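Local coordinates for uncharacterized protein (PDB 4RXV) that is of unknown function but, with a RavJ peptidase domain of clan CA, is probably a cysteine peptidase-like effector of Legionella, at residues F21-I26 / V175-P180; Y107-V112 / L168-W173; E156-E161 / A201-Q206. All blocks are in the same frame, centred on the assembly; numbering follows the deposited sequence. Where two conformers were deposited one is given.

In the fold
The three contacts run from the centre of the domain to its edge. The centre of interaction 2 lies about 3 Å from the centre of the chain, that of interaction 1 about 11 Å and that of interaction 3 about 17 Å. Interactions 1 and 2 both use helix 172-176, at its two ends, and they touch: Asp25 of 21-26 probably bonds the Trp173 indole of 168-173. Both rely on van der Waals packing of buried side chains between their segments. Interaction 3 works differently, with two backbone hydrogen bonds and two bridging waters beside a small apolar patch. It shares a four-stranded antiparallel sheet with interaction 2, each reaching one of the outermost strands, 168-170 and 202-206.

Interaction 1 (F21-I26 / V175-P180); sequences FVVADI and VGMGHP
Val23 meets the end of helix 172-176 with both of its methyls. CG2 settles on the backbone of Gly176, 3.7 Å from its CA, an approach that the bare alpha carbon of the glycine leaves open. CG1, anti to the backbone N, turns the other way and reaches Met177 SD at 3.8 Å, the two side chains crossing at about a right angle. After Val23 the chain folds into a type I turn, closed by the bond from Ile26 N to Val23 O (3.1 Å). Within the turn, the Asp25 carboxylate is held by Cys102 N at OD2 and by the Trp173 indole at OD1, which ties the loop to its surroundings. Ile26 then runs alongside Met177 in the opposite direction, its CG1 lying 3.7 Å from the sulfur. In Met177, chi1 (-65°) and chi2 (-68°) place SD where it touches both Val23 CG1 and Ile26 CG1. Chi3 (-75°) then turns CE, which lies 4.1 Å from Ile26 CG1. Outside the pair, Ile26 also rests on Ser42 and Tyr46 of helix 37-50, while Met177 touches Tyr194. Beyond the methionine, Gly178 has positive phi and is the C-prime residue of a Schellman motif, with bonds from Gly178 N to Val175 O (3.0 Å) and from His179 N to Ala174 O. This helix C-terminal ending is here packed against a strand-to-turn junction in the RavJ peptidase domain.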
loop_
_atom_site.group_PDB
_atom_site.type_symbol
_atom_site.label_atom_id
_atom_site.label_comp_id
_atom_site.label_asym_id
_atom_site.label_seq_id
_atom_site.Cartn_x
_atom_site.Cartn_y
_atom_site.Cartn_z
ATOM N N PHE A 21 -9.100 4.350 6.195
ATOM C CA PHE A 21 -8.134 4.087 7.255
ATOM C C PHE A 21 -7.892 5.335 8.094
ATOM O O PHE A 21 -7.979 6.465 7.606
ATOM C CB PHE A 21 -6.772 3.716 6.660
ATOM C CG PHE A 21 -6.521 2.238 6.526
ATOM C CD1 PHE A 21 -7.221 1.459 5.626
ATOM C CD2 PHE A 21 -5.540 1.628 7.312
ATOM C CE1 PHE A 21 -6.921 0.129 5.499
ATOM C CE2 PHE A 21 -5.258 0.291 7.177
ATOM C CZ PHE A 21 -5.934 -0.449 6.277
ATOM N N VAL A 22 -7.519 5.122 9.344
ATOM C CA VAL A 22 -6.829 6.139 10.111
ATOM C C VAL A 22 -5.389 6.186 9.603
ATOM O O VAL A 22 -4.685 5.182 9.603
ATOM C CB VAL A 22 -6.860 5.818 11.615
ATOM C CG1 VAL A 22 -5.946 6.770 12.383
ATOM C CG2 VAL A 22 -8.274 5.878 12.150
ATOM N N VAL A 23 -4.969 7.362 9.167
ATOM C CA VAL A 23 -3.623 7.595 8.669
ATOM C C VAL A 23 -2.899 8.326 9.813
ATOM O O VAL A 23 -3.081 9.535 10.029
ATOM C CB VAL A 23 -3.612 8.411 7.367
ATOM C CG1 VAL A 23 -2.210 8.629 6.898
ATOM C CG2 VAL A 23 -4.410 7.691 6.298
ATOM N N ALA A 24 -2.090 7.583 10.568
ATOM C CA ALA A 24 -1.583 8.072 11.854
ATOM C C ALA A 24 -0.584 9.217 11.735
ATOM O O ALA A 24 -0.372 9.949 12.705
ATOM C CB ALA A 24 -0.982 6.909 12.644
ATOM N N ASP A 25 -0.005 9.392 10.550
ATOM C CA ASP A 25 0.986 10.434 10.311
ATOM C C ASP A 25 0.445 11.541 9.402
ATOM O O ASP A 25 1.228 12.303 8.851
ATOM C CB ASP A 25 2.286 9.856 9.740
ATOM C CG ASP A 25 2.081 9.074 8.462
ATOM O OD1 ASP A 25 0.929 8.921 7.993
ATOM O OD2 ASP A 25 3.102 8.572 7.950
ATOM N N ILE A 26 -0.875 11.635 9.260
ATOM C CA ILE A 26 -1.470 12.617 8.364
ATOM C C ILE A 26 -0.991 14.032 8.685
ATOM O O ILE A 26 -0.773 14.833 7.790
ATOM C CB ILE A 26 -3.015 12.489 8.385
ATOM C CG1 ILE A 26 -3.671 13.389 7.344
ATOM C CG2 ILE A 26 -3.584 12.741 9.775
ATOM C CD1 ILE A 26 -5.032 12.899 6.936
ATOM N N VAL A 175 -4.225 7.137 -1.016
ATOM C CA VAL A 175 -5.687 7.082 -0.953
ATOM C C VAL A 175 -6.181 7.456 0.454
ATOM O O VAL A 175 -7.150 8.202 0.607
ATOM C CB VAL A 175 -6.185 5.702 -1.393
ATOM C CG1 VAL A 175 -7.724 5.630 -1.347
ATOM C CG2 VAL A 175 -5.715 5.423 -2.815
ATOM N N GLY A 176 -5.486 6.982 1.482
ATOM C CA GLY A 176 -5.735 7.438 2.844
ATOM C C GLY A 176 -5.605 8.943 2.998
ATOM O O GLY A 176 -6.346 9.584 3.753
ATOM N N MET A 177 -4.693 9.528 2.237
ATOM C CA MET A 177 -4.391 10.957 2.204
ATOM C C MET A 177 -5.279 11.710 1.202
ATOM O O MET A 177 -5.017 12.882 0.922
ATOM C CB MET A 177 -2.917 11.186 1.891
ATOM C CG MET A 177 -1.979 10.665 2.990
ATOM S SD MET A 177 -2.106 11.590 4.542
ATOM C CE MET A 177 -1.221 13.083 4.107
ATOM N N GLY A 178 -6.353 11.083 0.736
ATOM C CA GLY A 178 -7.386 11.780 0.003
ATOM C C GLY A 178 -7.288 11.731 -1.506
ATOM O O GLY A 178 -8.191 12.236 -2.162
ATOM N N HIS A 179 -6.251 11.118 -2.063
ATOM C CA HIS A 179 -6.118 11.032 -3.509
ATOM C C HIS A 179 -7.003 9.921 -4.062
ATOM O O HIS A 179 -7.215 8.910 -3.411
ATOM C CB HIS A 179 -4.656 10.823 -3.897
ATOM C CG HIS A 179 -3.790 11.972 -3.491
ATOM N ND1 HIS A 179 -3.548 13.040 -4.319
ATOM C CD2 HIS A 179 -3.151 12.242 -2.328
ATOM C CE1 HIS A 179 -2.782 13.915 -3.691
ATOM N NE2 HIS A 179 -2.551 13.471 -2.467
ATOM N N PRO A 180 -7.536 10.105 -5.270
ATOM C CA PRO A 180 -8.412 9.081 -5.832
ATOM C C PRO A 180 -7.660 7.845 -6.328
ATOM O O PRO A 180 -6.446 7.887 -6.564
ATOM C CB PRO A 180 -9.055 9.798 -7.022
ATOM C CG PRO A 180 -8.020 10.814 -7.427
ATOM C CD PRO A 180 -7.389 11.275 -6.150
#

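Interaction 2 (Y107-V112 / L168-W173); sequences YHSAGV and LIVDPW
Ser109 points from helix 105-114 toward the junction between strand 168-170 and helix 172-176, and it carries the whole helix side of this contact. Packing is tight where its CB meets Val170 CG1 at 3.5 Å, closer than carbon pairs usually come. The valine methyl reaches there because it stands anti to its own backbone N (chi1 -177°). Pro172 adds a second wall: its ring carbon CD lies 4.1 Å from Ser109 CB. Two conformers were deposited for this serine; in the one described, OG comes up to the CG-CD edge of the proline ring, 3.3 Å from Pro172 CG, and is hydrogen-bonded to the Tyr18 hydroxyl. Both details hold for that conformer and are less certain than the CB packing. The looser side begins just beyond. Past Ser109 the helix makes no contact with 168-173, and Val112 packs instead on Arg12 and Leu13 of helix 6-14. Leu13 touches Ser109 and Val170 too, so this flank is lined by protein, and every touching residue is buried. On the other face of the junction Asp171 points away from Ser109. It caps the new helix through OD1 to Ala174 N, and OD2 is hydrogen-bonded to His139 NE2. Helix 105-114 packed against the sheet is consistent with the core of a papain-like fold, and the His139-Asp171 pair is probably part of a clan CA active site.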
loop_
_atom_site.group_PDB
_atom_site.type_symbol
_atom_site.label_atom_id
_atom_site.label_comp_id
_atom_site.label_asym_id
_atom_site.label_seq_id
_atom_site.Cartn_x
_atom_site.Cartn_y
_atom_site.Cartn_z
ATOM N N TYR A 107 2.493 -2.258 2.362
ATOM C CA TYR A 107 2.594 -3.679 2.611
ATOM C C TYR A 107 1.211 -4.327 2.518
ATOM O O TYR A 107 1.112 -5.484 2.132
ATOM C CB TYR A 107 3.196 -3.935 3.977
ATOM C CG TYR A 107 4.589 -3.376 4.224
ATOM C CD1 TYR A 107 5.383 -2.832 3.229
ATOM C CD2 TYR A 107 5.088 -3.363 5.517
ATOM C CE1 TYR A 107 6.637 -2.320 3.507
ATOM C CE2 TYR A 107 6.337 -2.858 5.795
ATOM C CZ TYR A 107 7.091 -2.326 4.785
ATOM O OH TYR A 107 8.348 -1.819 5.038
ATOM N N HIS A 108 0.166 -3.591 2.900
ATOM C CA HIS A 108 -1.196 -4.115 2.821
ATOM C C HIS A 108 -1.519 -4.469 1.379
ATOM O O HIS A 108 -1.986 -5.562 1.078
ATOM C CB HIS A 108 -2.150 -3.060 3.354
ATOM C CG HIS A 108 -3.558 -3.517 3.518
ATOM N ND1 HIS A 108 -4.374 -3.853 2.459
ATOM C CD2 HIS A 108 -4.292 -3.654 4.644
ATOM C CE1 HIS A 108 -5.548 -4.201 2.945
ATOM N NE2 HIS A 108 -5.526 -4.083 4.263
ATOM N N SER A 109 -1.303 -3.525 0.479
ATOM C CA SER A 109 -1.579 -3.760 -0.946
ATOM C C SER A 109 -0.684 -4.826 -1.542
ATOM O O SER A 109 -1.156 -5.595 -2.390
ATOM C CB SER A 109 -1.452 -2.476 -1.758
ATOM O OG SER A 109 -2.383 -1.506 -1.355
ATOM N N ALA A 110 0.575 -4.915 -1.127
ATOM C CA ALA A 110 1.417 -6.014 -1.579
ATOM C C ALA A 110 0.764 -7.352 -1.233
ATOM O O ALA A 110 0.742 -8.261 -2.068
ATOM C CB ALA A 110 2.807 -5.911 -0.995
ATOM N N GLY A 111 0.203 -7.477 -0.027
ATOM C CA GLY A 111 -0.496 -8.696 0.350
ATOM C C GLY A 111 -1.714 -8.970 -0.496
ATOM O O GLY A 111 -1.907 -10.098 -0.958
ATOM N N VAL A 112 -2.539 -7.953 -0.716
ATOM C CA VAL A 112 -3.720 -8.102 -1.563
ATOM C C VAL A 112 -3.337 -8.631 -2.944
ATOM O O VAL A 112 -3.995 -9.512 -3.489
ATOM C CB VAL A 112 -4.478 -6.763 -1.661
ATOM C CG1 VAL A 112 -5.535 -6.794 -2.734
ATOM C CG2 VAL A 112 -5.081 -6.380 -0.297
ATOM N N LEU A 168 3.068 -0.725 -12.857
ATOM C CA LEU A 168 1.970 -0.039 -12.186
ATOM C C LEU A 168 2.301 0.221 -10.717
ATOM O O LEU A 168 2.884 -0.610 -10.032
ATOM C CB LEU A 168 0.693 -0.857 -12.256
ATOM C CG LEU A 168 0.196 -1.149 -13.668
ATOM C CD1 LEU A 168 -0.922 -2.178 -13.643
ATOM C CD2 LEU A 168 -0.299 0.125 -14.355
ATOM N N ILE A 169 1.948 1.412 -10.263
ATOM C CA ILE A 169 2.195 1.858 -8.905
ATOM C C ILE A 169 0.953 1.606 -8.051
ATOM O O ILE A 169 -0.183 1.834 -8.514
ATOM C CB ILE A 169 2.569 3.364 -8.930
ATOM C CG1 ILE A 169 3.959 3.524 -9.565
ATOM C CG2 ILE A 169 2.522 4.017 -7.563
ATOM C CD1 ILE A 169 4.151 4.857 -10.227
ATOM N N VAL A 170 1.161 1.228 -6.799
ATOM C CA VAL A 170 0.092 0.952 -5.851
ATOM C C VAL A 170 0.484 1.612 -4.513
ATOM O O VAL A 170 1.426 1.188 -3.848
ATOM C CB VAL A 170 -0.177 -0.553 -5.701
ATOM C CG1 VAL A 170 -1.351 -0.753 -4.766
ATOM C CG2 VAL A 170 -0.429 -1.194 -7.072
ATOM N N ASP A 171 -0.285 2.623 -4.126
ATOM C CA ASP A 171 0.040 3.467 -2.993
ATOM C C ASP A 171 -1.221 3.708 -2.155
ATOM O O ASP A 171 -1.898 4.740 -2.310
ATOM C CB ASP A 171 0.644 4.778 -3.487
ATOM C CG ASP A 171 1.211 5.632 -2.365
ATOM O OD1 ASP A 171 0.943 5.362 -1.161
ATOM O OD2 ASP A 171 1.942 6.595 -2.700
ATOM N N PRO A 172 -1.557 2.777 -1.257
ATOM C CA PRO A 172 -2.755 2.964 -0.440
ATOM C C PRO A 172 -2.685 4.185 0.483
ATOM O O PRO A 172 -3.710 4.808 0.754
ATOM C CB PRO A 172 -2.842 1.669 0.364
ATOM C CG PRO A 172 -1.447 1.107 0.352
ATOM C CD PRO A 172 -0.912 1.471 -1.007
ATOM N N TRP A 173 -1.490 4.551 0.953
ATOM C CA TRP A 173 -1.351 5.762 1.757
ATOM C C TRP A 173 -1.827 6.996 1.011
ATOM O O TRP A 173 -2.494 7.848 1.606
ATOM C CB TRP A 173 0.080 5.910 2.250
ATOM C CG TRP A 173 0.337 7.037 3.199
ATOM C CD1 TRP A 173 0.128 7.051 4.555
ATOM C CD2 TRP A 173 0.935 8.291 2.880
ATOM N NE1 TRP A 173 0.578 8.235 5.085
ATOM C CE2 TRP A 173 1.074 9.015 4.077
ATOM C CE3 TRP A 173 1.393 8.859 1.699
ATOM C CZ2 TRP A 173 1.648 10.306 4.127
ATOM C CZ3 TRP A 173 1.959 10.146 1.738
ATOM C CH2 TRP A 173 2.083 10.844 2.951
#

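Interaction 3 (E156-E161 / A201-Q206); sequences EQLTAE and ATVNYQ
Leu158 and Ala201 form a single antiparallel bridge, a hydrogen-bonded pair closed by two backbone bonds. Leu158 N donates to Ala201 O at 2.8 Å, arriving from above the carbonyl plane, 36° out of it. The return bond, Ala201 N to Leu158 O at 2.9 Å, lies in the carbonyl plane. The same Ala201 O also receives a CA-H contact from Gln157, 3.4 Å from its CA. Side chains close the bridge on one flank: Leu158 CB is 4.1 Å from Ala201 CB and the same 4.1 Å from Val203 CG2, so the leucine sits against two residues of the partner segment. Its CG stands anti to the backbone N (chi1 178°), and chi2 (66°) then brings CD2 beside the alanine methyl, 4.2 Å from Ala201 CB.

Next outward, two waters extend the pairing where the chains no longer touch directly. Both donate to Glu156 O; one accepts from Val203 N at 2.8 Å, and the other is hydrogen-bonded to Thr202 OG1 at 2.7 Å. Farther out, Ile128 of strand 123-133 packs under Leu158, Ala201 and Val203 together, and Leu143 adds to the leucine's cover. Gln157 NE2 is hydrogen-bonded to the Tyr137 hydroxyl. Strand 202-206 is itself held on strand 123-133, with Asn204 and Tyr205 both facing Val127 in a classic beta bulge. What results is an isolated antiparallel bridge, continued by water, through which the loop joins the start of the outermost strand 202-206 in the RavJ peptidase domain.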
loop_
_atom_site.group_PDB
_atom_site.type_symbol
_atom_site.label_atom_id
_atom_site.label_comp_id
_atom_site.label_asym_id
_atom_site.label_seq_id
_atom_site.Cartn_x
_atom_site.Cartn_y
_atom_site.Cartn_z
ATOM N N GLU A 156 22.157 -0.330 -5.327
ATOM C CA GLU A 156 21.790 0.382 -6.541
ATOM C C GLU A 156 20.390 0.993 -6.351
ATOM O O GLU A 156 19.510 0.386 -5.745
ATOM C CB GLU A 156 21.783 -0.547 -7.748
ATOM C CG GLU A 156 21.603 0.204 -9.034
ATOM C CD GLU A 156 21.803 -0.636 -10.284
ATOM O OE1 GLU A 156 21.750 -0.036 -11.380
ATOM O OE2 GLU A 156 21.996 -1.873 -10.202
ATOM N N GLN A 157 20.186 2.209 -6.848
ATOM C CA GLN A 157 18.879 2.847 -6.776
ATOM C C GLN A 157 18.032 2.556 -8.006
ATOM O O GLN A 157 18.537 2.350 -9.124
ATOM C CB GLN A 157 19.041 4.350 -6.615
ATOM C CG GLN A 157 19.502 4.764 -5.242
ATOM C CD GLN A 157 19.722 6.256 -5.166
ATOM O OE1 GLN A 157 20.307 6.850 -6.075
ATOM N NE2 GLN A 157 19.244 6.877 -4.093
ATOM N N LEU A 158 16.728 2.545 -7.767
ATOM C CA LEU A 158 15.735 2.520 -8.807
ATOM C C LEU A 158 15.507 3.954 -9.285
ATOM O O LEU A 158 15.198 4.854 -8.490
ATOM C CB LEU A 158 14.457 1.901 -8.264
ATOM C CG LEU A 158 13.267 1.836 -9.224
ATOM C CD1 LEU A 158 13.517 0.908 -10.386
ATOM C CD2 LEU A 158 12.018 1.394 -8.488
ATOM N N THR A 159 15.676 4.155 -10.587
ATOM C CA THR A 159 15.451 5.429 -11.258
ATOM C C THR A 159 14.624 5.170 -12.516
ATOM O O THR A 159 14.409 4.022 -12.894
ATOM C CB THR A 159 16.762 6.054 -11.659
ATOM O OG1 THR A 159 17.431 5.136 -12.513
ATOM C CG2 THR A 159 17.618 6.325 -10.437
ATOM N N ALA A 160 14.199 6.234 -13.184
ATOM C CA ALA A 160 13.301 6.104 -14.315
ATOM C C ALA A 160 13.881 5.230 -15.421
ATOM O O ALA A 160 13.141 4.504 -16.091
ATOM C CB ALA A 160 12.940 7.476 -14.857
ATOM N N GLU A 161 15.193 5.288 -15.631
ATOM C CA GLU A 161 15.769 4.574 -16.774
ATOM C C GLU A 161 15.901 3.070 -16.524
ATOM O O GLU A 161 16.230 2.324 -17.443
ATOM C CB GLU A 161 17.106 5.182 -17.227
ATOM C CG GLU A 161 18.276 4.925 -16.310
ATOM C CD GLU A 161 18.342 5.899 -15.151
ATOM O OE1 GLU A 161 19.383 5.912 -14.455
ATOM O OE2 GLU A 161 17.369 6.654 -14.937
ATOM N N ALA A 201 14.598 5.567 -5.716
ATOM C CA ALA A 201 13.981 4.623 -4.800
ATOM C C ALA A 201 14.929 3.473 -4.532
ATOM O O ALA A 201 15.934 3.315 -5.232
ATOM C CB ALA A 201 12.643 4.109 -5.374
ATOM N N THR A 202 14.622 2.678 -3.522
ATOM C CA THR A 202 15.375 1.494 -3.195
ATOM C C THR A 202 14.423 0.300 -3.184
ATOM O O THR A 202 13.312 0.386 -2.692
ATOM C CB THR A 202 16.122 1.656 -1.845
ATOM O OG1 THR A 202 16.962 0.518 -1.648
ATOM C CG2 THR A 202 15.184 1.828 -0.662
ATOM N N VAL A 203 14.865 -0.829 -3.696
ATOM C CA VAL A 203 13.971 -1.965 -3.845
ATOM C C VAL A 203 14.170 -2.956 -2.723
ATOM O O VAL A 203 15.166 -3.691 -2.707
ATOM C CB VAL A 203 14.129 -2.654 -5.209
ATOM C CG1 VAL A 203 13.081 -3.739 -5.358
ATOM C CG2 VAL A 203 13.998 -1.639 -6.336
ATOM N N ASN A 204 13.230 -2.999 -1.787
ATOM C CA ASN A 204 13.380 -3.803 -0.588
ATOM C C ASN A 204 12.853 -5.221 -0.703
ATOM O O ASN A 204 13.244 -6.076 0.070
ATOM C CB ASN A 204 12.777 -3.102 0.610
ATOM C CG ASN A 204 13.572 -1.872 0.992
ATOM O OD1 ASN A 204 13.031 -0.774 1.087
ATOM N ND2 ASN A 204 14.864 -2.045 1.163
ATOM N N TYR A 205 11.962 -5.467 -1.648
ATOM C CA TYR A 205 11.409 -6.801 -1.850
ATOM C C TYR A 205 11.064 -6.971 -3.312
ATOM O O TYR A 205 10.469 -6.077 -3.913
ATOM C CB TYR A 205 10.152 -7.016 -0.988
ATOM C CG TYR A 205 9.407 -8.312 -1.304
ATOM C CD1 TYR A 205 9.886 -9.521 -0.838
ATOM C CD2 TYR A 205 8.268 -8.320 -2.087
ATOM C CE1 TYR A 205 9.220 -10.707 -1.123
ATOM C CE2 TYR A 205 7.588 -9.505 -2.373
ATOM C CZ TYR A 205 8.072 -10.687 -1.900
ATOM O OH TYR A 205 7.393 -11.843 -2.206
ATOM N N GLN A 206 11.409 -8.132 -3.857
ATOM C CA GLN A 206 10.980 -8.554 -5.193
ATOM C C GLN A 206 10.447 -9.972 -5.103
ATOM O O GLN A 206 11.191 -10.906 -4.774
ATOM C CB GLN A 206 12.126 -8.502 -6.213
ATOM C CG GLN A 206 12.699 -7.123 -6.372
ATOM C CD GLN A 206 13.655 -6.955 -7.557
ATOM O OE1 GLN A 206 13.307 -7.212 -8.706
ATOM N NE2 GLN A 206 14.859 -6.489 -7.285
HETATM O O HOH W 1 17.235 -1.066 -5.245
HETATM O O HOH W 2 19.278 1.008 -2.938
#